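Tailspike protein (Acinetobacter phage vB_ApiP_P1, PDB 6E1R) probably binds and cleaves the capsular polysaccharide of its Acinetobacter baumannii host as a trimeric phage tailspike hydrolase. Local coordinates at residues V22-L27 against Q33-T38; G136-S141 against G223-T228; C281-N286 against A291-T296; P517-S522 against G535-R540. All blocks are in the same frame, centred on the assembly; numbering follows the deposited sequence.

Interaction 1. Residues V22-L27 against Q33-T38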
loop_
_atom_site.group_PDB
_atom_site.type_symbol
_atom_site.label_atom_id
_atom_site.label_comp_id
_atom_site.label_asym_id
_atom_site.label_seq_id
_atom_site.Cartn_x
_atom_site.Cartn_y
_atom_site.Cartn_z
ATOM N N VAL A 22 36.426 35.550 -21.530
ATOM C CA VAL A 22 37.437 35.940 -22.507
ATOM C C VAL A 22 38.375 36.987 -21.924
ATOM O O VAL A 22 39.569 37.011 -22.247
ATOM C CB VAL A 22 36.762 36.443 -23.799
ATOM C CG1 VAL A 22 37.794 36.641 -24.901
ATOM C CG2 VAL A 22 35.677 35.475 -24.243
ATOM N N GLU A 23 37.862 37.861 -21.054
ATOM C CA GLU A 23 38.717 38.841 -20.397
ATOM C C GLU A 23 39.563 38.226 -19.290
ATOM O O GLU A 23 40.583 38.810 -18.908
ATOM C CB GLU A 23 37.877 39.994 -19.836
ATOM C CG GLU A 23 38.694 41.233 -19.489
ATOM C CD GLU A 23 37.839 42.402 -19.044
ATOM O OE1 GLU A 23 36.703 42.533 -19.543
ATOM O OE2 GLU A 23 38.301 43.189 -18.190
ATOM N N LEU A 24 39.177 37.058 -18.776
ATOM C CA LEU A 24 39.960 36.418 -17.727
ATOM C C LEU A 24 41.158 35.674 -18.299
ATOM O O LEU A 24 42.257 35.736 -17.736
ATOM C CB LEU A 24 39.083 35.460 -16.922
ATOM C CG LEU A 24 39.777 34.781 -15.740
ATOM C CD1 LEU A 24 40.047 35.788 -14.636
ATOM C CD2 LEU A 24 38.954 33.611 -15.219
ATOM N N GLU A 25 40.967 34.966 -19.414
ATOM C CA GLU A 25 42.052 34.172 -19.981
ATOM C C GLU A 25 43.168 35.058 -20.523
ATOM O O GLU A 25 44.352 34.722 -20.397
ATOM C CB GLU A 25 41.499 33.248 -21.068
ATOM C CG GLU A 25 40.610 33.930 -22.098
ATOM C CD GLU A 25 39.941 32.941 -23.037
ATOM O OE1 GLU A 25 40.182 31.724 -22.897
ATOM O OE2 GLU A 25 39.175 33.385 -23.919
ATOM N N GLY A 26 42.815 36.191 -21.137
ATOM C CA GLY A 26 43.823 37.130 -21.594
ATOM C C GLY A 26 44.470 37.954 -20.501
ATOM O O GLY A 26 45.506 38.581 -20.748
ATOM N N LEU A 27 43.885 37.976 -19.307
ATOM C CA LEU A 27 44.419 38.769 -18.207
ATOM C C LEU A 27 45.540 38.010 -17.502
ATOM O O LEU A 27 45.395 36.828 -17.177
ATOM C CB LEU A 27 43.297 39.137 -17.234
ATOM C CG LEU A 27 43.601 40.066 -16.055
ATOM C CD1 LEU A 27 42.413 40.970 -15.782
ATOM C CD2 LEU A 27 43.921 39.267 -14.814
ATOM N N GLN A 33 47.017 36.233 -6.349
ATOM C CA GLN A 33 46.133 37.329 -6.716
ATOM C C GLN A 33 44.723 36.812 -6.962
ATOM O O GLN A 33 44.525 35.762 -7.579
ATOM C CB GLN A 33 46.657 38.047 -7.959
ATOM C CG GLN A 33 47.976 38.769 -7.748
ATOM C CD GLN A 33 48.373 39.614 -8.941
ATOM O OE1 GLN A 33 48.102 39.259 -10.087
ATOM N NE2 GLN A 33 49.021 40.743 -8.678
ATOM N N VAL A 34 43.738 37.562 -6.477
ATOM C CA VAL A 34 42.336 37.185 -6.579
ATOM C C VAL A 34 41.617 38.233 -7.415
ATOM O O VAL A 34 41.865 39.435 -7.270
ATOM C CB VAL A 34 41.695 37.028 -5.182
ATOM C CG1 VAL A 34 40.298 37.624 -5.136
ATOM C CG2 VAL A 34 41.673 35.563 -4.781
ATOM N N VAL A 35 40.731 37.771 -8.298
ATOM C CA VAL A 35 39.960 38.639 -9.175
ATOM C C VAL A 35 38.489 38.260 -9.056
ATOM O O VAL A 35 38.139 37.145 -8.666
ATOM C CB VAL A 35 40.443 38.534 -10.643
ATOM C CG1 VAL A 35 40.049 37.191 -11.243
ATOM C CG2 VAL A 35 39.924 39.689 -11.488
ATOM N N LEU A 36 37.624 39.216 -9.386
ATOM C CA LEU A 36 36.179 39.028 -9.360
ATOM C C LEU A 36 35.652 39.000 -10.787
ATOM O O LEU A 36 35.818 39.970 -11.533
ATOM C CB LEU A 36 35.493 40.136 -8.558
ATOM C CG LEU A 36 33.971 40.256 -8.701
ATOM C CD1 LEU A 36 33.259 38.978 -8.290
ATOM C CD2 LEU A 36 33.449 41.434 -7.892
HETATM N N MSE A 37 35.024 37.891 -11.163
HETATM C CA MSE A 37 34.395 37.793 -12.471
HETATM C C MSE A 37 32.881 37.874 -12.329
HETATM O O MSE A 37 32.277 37.105 -11.582
HETATM C CB MSE A 37 34.794 36.498 -13.181
HETATM C CG MSE A 37 34.363 36.449 -14.639
HETATM SE SE MSE A 37 35.003 34.876 -15.593
HETATM C CE MSE A 37 33.822 33.541 -14.800
ATOM N N THR A 38 32.274 38.820 -13.040
ATOM C CA THR A 38 30.826 39.020 -13.013
ATOM C C THR A 38 30.253 38.417 -14.291
ATOM O O THR A 38 30.088 39.098 -15.303
ATOM C CB THR A 38 30.477 40.497 -12.881
ATOM O OG1 THR A 38 30.985 41.213 -14.014
ATOM C CG2 THR A 38 31.083 41.074 -11.610
#
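Leu24 lays its two methyl groups over two side chains of strand 34-37. Leu24 CD1 meets Val35 CG1 at 3.7 Å. The other methyl faces the selenium of Met37, a selenomethionine, more loosely, with 4.2 Å between Leu24 CD2 and Met37 SE. The leucine branch thus spans two alternate residues of the strand, both on its helix-facing side. Leu36, between them, points the other way.

The torsions explain the reach. Leu24 holds CG opposite its backbone N (chi1 -177°), which carries the fork out from the helix and sets one methyl against Val35 and the other against Met37. The Met37 chain runs out straight and then bends at its last torsion (chi3 73°), and it crosses the leucine at about a right angle. The contact is wholly apolar. No hydrogen bond joins the two segments, and all three side chains are buried.

Phe51 of strand 49-53 touches Leu24, Val35 and Met37, and Ile67 adds to the cover of Leu24. On the far side of strand 34-37, Leu36 packs on His50 of the second subunit. Helix 21-25 follows strand 16-18 and leads to strand 34-37, which pairs in parallel with strand 16-18. The contact is that of a short beta-alpha-beta unit, with the crossover helix packed on its sheet.

Interaction 2. Residues G136-S141 against G223-T228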
loop_
_atom_site.group_PDB
_atom_site.type_symbol
_atom_site.label_atom_id
_atom_site.label_comp_id
_atom_site.label_asym_id
_atom_site.label_seq_id
_atom_site.Cartn_x
_atom_site.Cartn_y
_atom_site.Cartn_z
ATOM N N GLY A 136 10.942 27.760 -10.785
ATOM C CA GLY A 136 9.709 27.821 -10.028
ATOM C C GLY A 136 9.128 26.446 -9.767
ATOM O O GLY A 136 9.826 25.428 -9.771
ATOM N N ALA A 137 7.818 26.421 -9.545
ATOM C CA ALA A 137 7.107 25.193 -9.227
ATOM C C ALA A 137 6.368 24.665 -10.450
ATOM O O ALA A 137 5.748 25.430 -11.195
ATOM C CB ALA A 137 6.122 25.418 -8.078
ATOM N N VAL A 138 6.442 23.346 -10.642
ATOM C CA VAL A 138 5.723 22.625 -11.690
ATOM C C VAL A 138 6.062 23.196 -13.063
ATOM O O VAL A 138 7.170 22.988 -13.570
ATOM C CB VAL A 138 4.205 22.631 -11.428
ATOM C CG1 VAL A 138 3.511 21.578 -12.280
ATOM C CG2 VAL A 138 3.926 22.370 -9.957
ATOM N N GLN A 139 5.124 23.925 -13.677
ATOM C CA GLN A 139 5.300 24.315 -15.073
ATOM C C GLN A 139 6.306 25.442 -15.257
ATOM O O GLN A 139 6.801 25.630 -16.374
ATOM C CB GLN A 139 3.961 24.719 -15.701
ATOM C CG GLN A 139 3.392 26.039 -15.211
ATOM C CD GLN A 139 2.508 25.880 -13.994
ATOM O OE1 GLN A 139 2.714 24.986 -13.174
ATOM N NE2 GLN A 139 1.509 26.747 -13.874
ATOM N N PHE A 140 6.622 26.196 -14.206
ATOM C CA PHE A 140 7.659 27.218 -14.280
ATOM C C PHE A 140 8.979 26.752 -13.677
ATOM O O PHE A 140 9.803 27.585 -13.286
ATOM C CB PHE A 140 7.193 28.507 -13.600
ATOM C CG PHE A 140 6.235 29.318 -14.426
ATOM C CD1 PHE A 140 5.569 30.399 -13.874
ATOM C CD2 PHE A 140 6.005 29.003 -15.755
ATOM C CE1 PHE A 140 4.688 31.147 -14.631
ATOM C CE2 PHE A 140 5.126 29.750 -16.517
ATOM C CZ PHE A 140 4.466 30.823 -15.954
ATOM N N SER A 141 9.198 25.442 -13.599
ATOM C CA SER A 141 10.466 24.929 -13.110
ATOM C C SER A 141 11.564 25.164 -14.148
ATOM O O SER A 141 11.304 25.503 -15.307
ATOM C CB SER A 141 10.349 23.444 -12.772
ATOM O OG SER A 141 9.949 22.690 -13.903
ATOM N N GLY A 223 2.646 15.473 -19.438
ATOM C CA GLY A 223 1.725 15.926 -20.460
ATOM C C GLY A 223 0.604 16.838 -20.015
ATOM O O GLY A 223 -0.321 17.071 -20.802
ATOM N N THR A 224 0.654 17.381 -18.798
ATOM C CA THR A 224 -0.386 18.320 -18.386
ATOM C C THR A 224 -0.234 19.643 -19.123
ATOM O O THR A 224 -1.207 20.184 -19.661
ATOM C CB THR A 224 -0.346 18.541 -16.873
ATOM O OG1 THR A 224 -0.497 17.285 -16.200
ATOM C CG2 THR A 224 -1.470 19.473 -16.442
ATOM N N TYR A 225 0.983 20.175 -19.160
ATOM C CA TYR A 225 1.271 21.449 -19.796
ATOM C C TYR A 225 1.890 21.214 -21.167
ATOM O O TYR A 225 2.567 20.210 -21.401
ATOM C CB TYR A 225 2.208 22.292 -18.927
ATOM C CG TYR A 225 1.692 22.508 -17.525
ATOM C CD1 TYR A 225 0.828 23.557 -17.238
ATOM C CD2 TYR A 225 2.058 21.658 -16.489
ATOM C CE1 TYR A 225 0.348 23.757 -15.956
ATOM C CE2 TYR A 225 1.582 21.850 -15.206
ATOM C CZ TYR A 225 0.729 22.901 -14.945
ATOM O OH TYR A 225 0.254 23.097 -13.668
HETATM N N MSE A 226 1.646 22.152 -22.075
HETATM C CA MSE A 226 2.102 22.017 -23.453
HETATM C C MSE A 226 2.615 23.349 -23.991
HETATM O O MSE A 226 1.831 24.262 -24.253
HETATM C CB MSE A 226 0.967 21.489 -24.332
HETATM C CG MSE A 226 1.410 20.939 -25.675
HETATM SE SE MSE A 226 -0.098 20.679 -26.885
HETATM C CE MSE A 226 0.102 18.782 -27.240
ATOM N N SER A 227 3.936 23.456 -24.156
ATOM C CA SER A 227 4.522 24.717 -24.604
ATOM C C SER A 227 4.192 24.987 -26.067
ATOM O O SER A 227 3.801 26.103 -26.429
ATOM C CB SER A 227 6.035 24.699 -24.383
ATOM O OG SER A 227 6.663 23.756 -25.233
ATOM N N THR A 228 4.344 23.979 -26.924
ATOM C CA THR A 228 3.981 24.084 -28.330
ATOM C C THR A 228 3.142 22.873 -28.719
ATOM O O THR A 228 3.267 21.797 -28.129
ATOM C CB THR A 228 5.222 24.204 -29.238
ATOM O OG1 THR A 228 4.809 24.476 -30.583
ATOM C CG2 THR A 228 6.050 22.932 -29.207
#
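Two loops of the parallel right-handed beta-helix, 82 residues apart in the chain, meet on the flank that faces the second subunit. One follows strand 129-133 and the other follows strand 221-222. The central pair is Gln139 and Tyr225. Gln139 CB sits almost exactly over the middle of the Tyr225 ring, 3.5 Å from its centroid and 3° off the ring normal. This is a CH-pi contact. The rest of the glutamine then folds over the same face. CG stands between the backbone N and carbonyl carbon, and a second bend (chi2 -89°) lays the amide near the phenol end. Amide and ring planes are stacked, 21° apart. Thr224 CG2 lies over the opposite face of the ring, toward its rim.

Val138 joins obliquely, with Val138 CG1 3.5 Å from Tyr225 CE2. Loop 136-141 leads into strand 142-146, and strand 221-222 lies three strands further along the same row, so the contact links coils of the beta-helix that are not adjacent. The first loop is braced from within: Val138 O takes both Ser141 OG, at 2.8 Å, and Ser141 N, at 3.2 Å.

The polar ends look to the neighbouring chain. Gln139 OE1 is hydrogen-bonded to Ser163 OG of the second subunit, and Tyr225 OH to Gln192 OE1 of that subunit. Gln139 OE1 and Tyr225 OH lie 3.1 Å apart, but no hydrogen bond joins them. The Phe140 ring makes a cation-pi contact with Lys108 of the second subunit.

Interaction 3. Residues C281-N286 against A291-T296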
loop_
_atom_site.group_PDB
_atom_site.type_symbol
_atom_site.label_atom_id
_atom_site.label_comp_id
_atom_site.label_asym_id
_atom_site.label_seq_id
_atom_site.Cartn_x
_atom_site.Cartn_y
_atom_site.Cartn_z
ATOM N N CYS A 281 -1.299 7.741 -7.908
ATOM C CA CYS A 281 -1.058 8.421 -9.170
ATOM C C CYS A 281 -2.376 8.858 -9.807
ATOM O O CYS A 281 -3.464 8.429 -9.416
ATOM C CB CYS A 281 -0.269 7.524 -10.122
ATOM S SG CYS A 281 1.417 7.180 -9.571
ATOM N N ASP A 282 -2.266 9.727 -10.807
ATOM C CA ASP A 282 -3.422 10.334 -11.460
ATOM C C ASP A 282 -3.304 10.112 -12.962
ATOM O O ASP A 282 -2.451 10.717 -13.618
ATOM C CB ASP A 282 -3.504 11.824 -11.127
ATOM C CG ASP A 282 -4.751 12.483 -11.678
ATOM O OD1 ASP A 282 -5.671 11.763 -12.118
ATOM O OD2 ASP A 282 -4.803 13.730 -11.674
ATOM N N LEU A 283 -4.159 9.249 -13.504
ATOM C CA LEU A 283 -4.201 8.946 -14.934
ATOM C C LEU A 283 -5.568 9.380 -15.453
ATOM O O LEU A 283 -6.538 8.623 -15.375
ATOM C CB LEU A 283 -3.946 7.457 -15.209
ATOM C CG LEU A 283 -2.549 6.871 -14.980
ATOM C CD1 LEU A 283 -2.230 6.711 -13.499
ATOM C CD2 LEU A 283 -2.412 5.540 -15.706
ATOM N N GLU A 284 -5.649 10.600 -15.981
ATOM C CA GLU A 284 -6.927 11.143 -16.415
ATOM C C GLU A 284 -6.750 11.989 -17.668
ATOM O O GLU A 284 -5.649 12.438 -17.995
ATOM C CB GLU A 284 -7.602 11.974 -15.313
ATOM C CG GLU A 284 -6.851 13.231 -14.912
ATOM C CD GLU A 284 -7.643 14.088 -13.942
ATOM O OE1 GLU A 284 -8.845 14.317 -14.197
ATOM O OE2 GLU A 284 -7.073 14.530 -12.925
ATOM N N GLN A 285 -7.867 12.182 -18.373
ATOM C CA GLN A 285 -7.957 13.088 -19.520
ATOM C C GLN A 285 -7.033 12.673 -20.663
ATOM O O GLN A 285 -6.549 13.517 -21.420
ATOM C CB GLN A 285 -7.676 14.534 -19.102
ATOM C CG GLN A 285 -8.655 15.069 -18.069
ATOM C CD GLN A 285 -8.346 16.494 -17.655
ATOM O OE1 GLN A 285 -7.479 17.148 -18.233
ATOM N NE2 GLN A 285 -9.059 16.984 -16.647
ATOM N N ASN A 286 -6.789 11.374 -20.807
ATOM C CA ASN A 286 -5.964 10.873 -21.894
ATOM C C ASN A 286 -6.818 10.551 -23.116
ATOM O O ASN A 286 -8.040 10.406 -23.034
ATOM C CB ASN A 286 -5.186 9.632 -21.456
ATOM C CG ASN A 286 -4.256 9.909 -20.295
ATOM O OD1 ASN A 286 -3.107 10.307 -20.489
ATOM N ND2 ASN A 286 -4.746 9.698 -19.079
ATOM N N ALA A 291 -4.692 1.561 -25.119
ATOM C CA ALA A 291 -4.778 1.413 -23.676
ATOM C C ALA A 291 -3.964 2.514 -23.013
ATOM O O ALA A 291 -3.206 3.234 -23.665
ATOM C CB ALA A 291 -4.289 0.035 -23.227
ATOM N N LEU A 292 -4.145 2.654 -21.699
ATOM C CA LEU A 292 -3.296 3.566 -20.942
ATOM C C LEU A 292 -1.949 2.927 -20.634
ATOM O O LEU A 292 -0.916 3.606 -20.656
ATOM C CB LEU A 292 -3.990 3.997 -19.650
ATOM C CG LEU A 292 -5.320 4.739 -19.788
ATOM C CD1 LEU A 292 -5.825 5.162 -18.421
ATOM C CD2 LEU A 292 -5.178 5.940 -20.708
ATOM N N ILE A 293 -1.942 1.627 -20.344
ATOM C CA ILE A 293 -0.727 0.882 -20.039
ATOM C C ILE A 293 -0.739 -0.379 -20.893
ATOM O O ILE A 293 -1.549 -1.285 -20.660
ATOM C CB ILE A 293 -0.621 0.527 -18.549
ATOM C CG1 ILE A 293 -0.662 1.792 -17.690
ATOM C CG2 ILE A 293 0.651 -0.261 -18.278
ATOM C CD1 ILE A 293 -0.678 1.516 -16.206
ATOM N N LYS A 294 0.150 -0.439 -21.881
ATOM C CA LYS A 294 0.346 -1.622 -22.713
ATOM C C LYS A 294 1.729 -2.175 -22.401
ATOM O O LYS A 294 2.739 -1.521 -22.685
ATOM C CB LYS A 294 0.222 -1.298 -24.198
ATOM C CG LYS A 294 0.512 -2.502 -25.083
ATOM C CD LYS A 294 0.772 -2.107 -26.523
ATOM C CE LYS A 294 -0.474 -1.576 -27.178
ATOM N NZ LYS A 294 -0.261 -1.322 -28.633
ATOM N N CYS A 295 1.783 -3.369 -21.821
ATOM C CA CYS A 295 3.047 -3.900 -21.339
ATOM C C CYS A 295 3.134 -5.400 -21.574
ATOM O O CYS A 295 2.155 -6.128 -21.391
ATOM C CB CYS A 295 3.234 -3.604 -19.846
ATOM S SG CYS A 295 1.992 -4.367 -18.776
ATOM N N THR A 296 4.317 -5.845 -21.993
ATOM C CA THR A 296 4.698 -7.255 -21.970
ATOM C C THR A 296 5.485 -7.434 -20.676
ATOM O O THR A 296 6.696 -7.214 -20.630
ATOM C CB THR A 296 5.520 -7.633 -23.197
ATOM O OG1 THR A 296 4.759 -7.375 -24.383
ATOM C CG2 THR A 296 5.911 -9.104 -23.153
#
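Leu292 and Leu283 bury the most surface here, and Asn286 comes third. Leu292 stands where the chain turns a corner before strand 293-297. It sends its two methyls to different partners. Leu292 CD2 presses on Asn286 CB at 3.8 Å. It lies alongside that side chain, nearest CB, with 4.1 Å between Leu292 CD2 and Asn286 ND2. Leu292 CD1 reaches Leu283 CB at 4.4 Å, a looser touch. With CG opposite its carbonyl carbon (chi1 -61°), Leu292 sets its fork between Leu283 and Asn286, and its chain crosses that of Asn286 at a slant.

Leu283 points inward from strand 281-284. Leu283 CD2 lies 4.4 Å from Ile293 CD1, at the tip of the isoleucine. Ile293 does not aim its first bond at the opposite strand; the extended end of its chain makes the touch.

Strand 281-284 and strand 293-297 belong to different faces of the parallel beta-helix, and the contact fills the interior between them. Phe258 and Ile308, from the strands on either side of 281-284, pack on Leu283 and Leu292 respectively.

No hydrogen bond crosses between the segments. The buried amide of Asn286 is served from elsewhere in the chain: OD1 accepts from Gly261 N, and ND2 gives to Phe258 O. With both ends of the amide tied to the preceding coil, Asn286 meets Leu292 mainly through CB, with CG and ND2 farther off, and cohesion across this contact rests on apolar packing.

Interaction 4. Residues P517-S522 against G535-R540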
loop_
_atom_site.group_PDB
_atom_site.type_symbol
_atom_site.label_atom_id
_atom_site.label_comp_id
_atom_site.label_asym_id
_atom_site.label_seq_id
_atom_site.Cartn_x
_atom_site.Cartn_y
_atom_site.Cartn_z
ATOM N N PRO A 517 -37.617 -40.915 -17.276
ATOM C CA PRO A 517 -36.303 -41.217 -16.666
ATOM C C PRO A 517 -36.406 -42.237 -15.537
ATOM O O PRO A 517 -36.162 -41.956 -14.358
ATOM C CB PRO A 517 -35.847 -39.839 -16.177
ATOM C CG PRO A 517 -37.122 -39.143 -15.834
ATOM C CD PRO A 517 -38.145 -39.612 -16.836
ATOM N N SER A 518 -36.766 -43.465 -15.901
ATOM C CA SER A 518 -37.016 -44.535 -14.942
ATOM C C SER A 518 -35.836 -45.499 -14.942
ATOM O O SER A 518 -35.528 -46.108 -15.974
ATOM C CB SER A 518 -38.310 -45.269 -15.284
ATOM O OG SER A 518 -39.369 -44.350 -15.492
ATOM N N PHE A 519 -35.183 -45.645 -13.790
ATOM C CA PHE A 519 -33.971 -46.448 -13.714
ATOM C C PHE A 519 -33.890 -47.154 -12.368
ATOM O O PHE A 519 -34.362 -46.644 -11.348
ATOM C CB PHE A 519 -32.718 -45.591 -13.932
ATOM C CG PHE A 519 -32.759 -44.774 -15.190
ATOM C CD1 PHE A 519 -32.476 -45.352 -16.415
ATOM C CD2 PHE A 519 -33.096 -43.432 -15.149
ATOM C CE1 PHE A 519 -32.522 -44.605 -17.577
ATOM C CE2 PHE A 519 -33.142 -42.680 -16.305
ATOM C CZ PHE A 519 -32.854 -43.268 -17.521
ATOM N N THR A 520 -33.281 -48.338 -12.383
ATOM C CA THR A 520 -32.902 -49.064 -11.180
ATOM C C THR A 520 -31.391 -48.970 -11.010
ATOM O O THR A 520 -30.643 -49.055 -11.989
ATOM C CB THR A 520 -33.340 -50.530 -11.259
ATOM O OG1 THR A 520 -34.762 -50.596 -11.421
ATOM C CG2 THR A 520 -32.948 -51.282 -9.994
ATOM N N TRP A 521 -30.946 -48.801 -9.768
ATOM C CA TRP A 521 -29.573 -48.417 -9.474
ATOM C C TRP A 521 -28.791 -49.562 -8.846
ATOM O O TRP A 521 -29.312 -50.301 -8.004
ATOM C CB TRP A 521 -29.552 -47.194 -8.557
ATOM C CG TRP A 521 -30.255 -46.036 -9.173
ATOM C CD1 TRP A 521 -31.566 -45.690 -9.014
ATOM C CD2 TRP A 521 -29.695 -45.083 -10.081
ATOM N NE1 TRP A 521 -31.853 -44.571 -9.757
ATOM C CE2 TRP A 521 -30.719 -44.179 -10.421
ATOM C CE3 TRP A 521 -28.424 -44.902 -10.633
ATOM C CZ2 TRP A 521 -30.511 -43.110 -11.289
ATOM C CZ3 TRP A 521 -28.219 -43.841 -11.493
ATOM C CH2 TRP A 521 -29.257 -42.960 -11.815
ATOM N N SER A 522 -27.537 -49.697 -9.269
ATOM C CA SER A 522 -26.640 -50.728 -8.768
ATOM C C SER A 522 -25.222 -50.176 -8.767
ATOM O O SER A 522 -24.963 -49.063 -9.232
ATOM C CB SER A 522 -26.723 -52.003 -9.611
ATOM O OG SER A 522 -26.331 -51.750 -10.950
ATOM N N GLY A 535 -38.810 -50.701 -17.753
ATOM C CA GLY A 535 -39.999 -50.662 -18.590
ATOM C C GLY A 535 -39.657 -50.318 -20.024
ATOM O O GLY A 535 -38.797 -50.948 -20.650
ATOM N N SER A 536 -40.337 -49.305 -20.557
ATOM C CA SER A 536 -40.150 -48.880 -21.936
ATOM C C SER A 536 -39.087 -47.802 -22.085
ATOM O O SER A 536 -38.883 -47.307 -23.198
ATOM C CB SER A 536 -41.475 -48.374 -22.516
ATOM O OG SER A 536 -42.493 -49.354 -22.395
ATOM N N THR A 537 -38.407 -47.436 -20.999
ATOM C CA THR A 537 -37.461 -46.328 -21.024
ATOM C C THR A 537 -36.346 -46.583 -22.031
ATOM O O THR A 537 -35.679 -47.622 -21.991
ATOM C CB THR A 537 -36.871 -46.109 -19.629
ATOM O OG1 THR A 537 -37.891 -45.625 -18.746
ATOM C CG2 THR A 537 -35.723 -45.108 -19.678
ATOM N N ALA A 538 -36.147 -45.625 -22.935
ATOM C CA ALA A 538 -35.088 -45.710 -23.931
ATOM C C ALA A 538 -34.847 -44.325 -24.512
ATOM O O ALA A 538 -35.794 -43.565 -24.732
ATOM C CB ALA A 538 -35.445 -46.702 -25.046
ATOM N N GLY A 539 -33.576 -44.006 -24.758
ATOM C CA GLY A 539 -33.184 -42.745 -25.342
ATOM C C GLY A 539 -32.046 -42.121 -24.565
ATOM O O GLY A 539 -31.360 -42.789 -23.783
ATOM N N ARG A 540 -31.850 -40.824 -24.780
ATOM C CA ARG A 540 -30.766 -40.078 -24.155
ATOM C C ARG A 540 -31.267 -39.377 -22.900
ATOM O O ARG A 540 -32.260 -38.644 -22.944
ATOM C CB ARG A 540 -30.168 -39.063 -25.130
ATOM C CG ARG A 540 -29.162 -38.121 -24.492
ATOM C CD ARG A 540 -28.265 -37.497 -25.541
ATOM N NE ARG A 540 -27.423 -38.510 -26.169
ATOM C CZ ARG A 540 -26.483 -38.255 -27.071
ATOM N NH1 ARG A 540 -26.255 -37.008 -27.461
ATOM N NH2 ARG A 540 -25.770 -39.248 -27.584
#
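Thr537 fills the close part of this contact, set against Ser518 and Phe519. Thr537 OG1 lies 3.5 Å from Ser518 CB, a contact of carbon and oxygen rather than a hydrogen bond. The methyl Thr537 CG2 meets the far part of the Phe519 ring, 3.9 Å from CE1 and 4.0 Å from CZ. The approach to the ring is oblique, and the two side chains cross at about a right angle. Thr537 CG2 also sits 3.8 Å from Ser518 O. With the methyl opposite the backbone N and OG1 opposite the carbonyl carbon (chi1 -68°), the threonine places CG2 at the Phe519 ring and OG1 beside Ser518 CB.

The polar atoms are bonded elsewhere. Thr537 OG1 is hydrogen-bonded to both His516 O and Val534 O, which would have to share its single hydrogen. Ser518 OG is hydrogen-bonded to Leu508 O. All three touching residues are buried.

The fold here is the C-terminal beta-sandwich domain, built of two antiparallel sheets. Strand 519-523 is in one sheet and strand 539-548 in the other. The segment 535-540 carries the chain across from strand 528-533, and Thr537 appears to cover the end of the sandwich interior. Phe519 continues that interior, meeting Phe541 edge-to-face.

Outward from Thr537 the contact thins quickly. Gly535 and Ser536 are exposed and add almost nothing to it. Ala538 turns its methyl away. Thr520 faces solvent from the next position on its strand. Arg540 is exposed too, and its NE forms a salt bridge with Asp442.

From the N terminus, interaction 1 closes the short crossover from helix 21-25 to strand 34-37 in the small domain that begins this chain, itself the C-terminal part of the longer tailspike. Interaction 2 spans far more chain, bringing loops 136-141 and 223-228 together on the beta-helix. Interaction 3 closes a tight corner further along that beta-helix, its centre about 20 Å from that of interaction 2. Interaction 4 closes the path from 517-522 to 535-540 in the C-terminal sandwich, its centre about 112 Å from that of interaction 1. All four lie in series; none nests or crosses. Interactions 1, 2 and 3 have residues that touch the second subunit, whereas no other chain touches interaction 4.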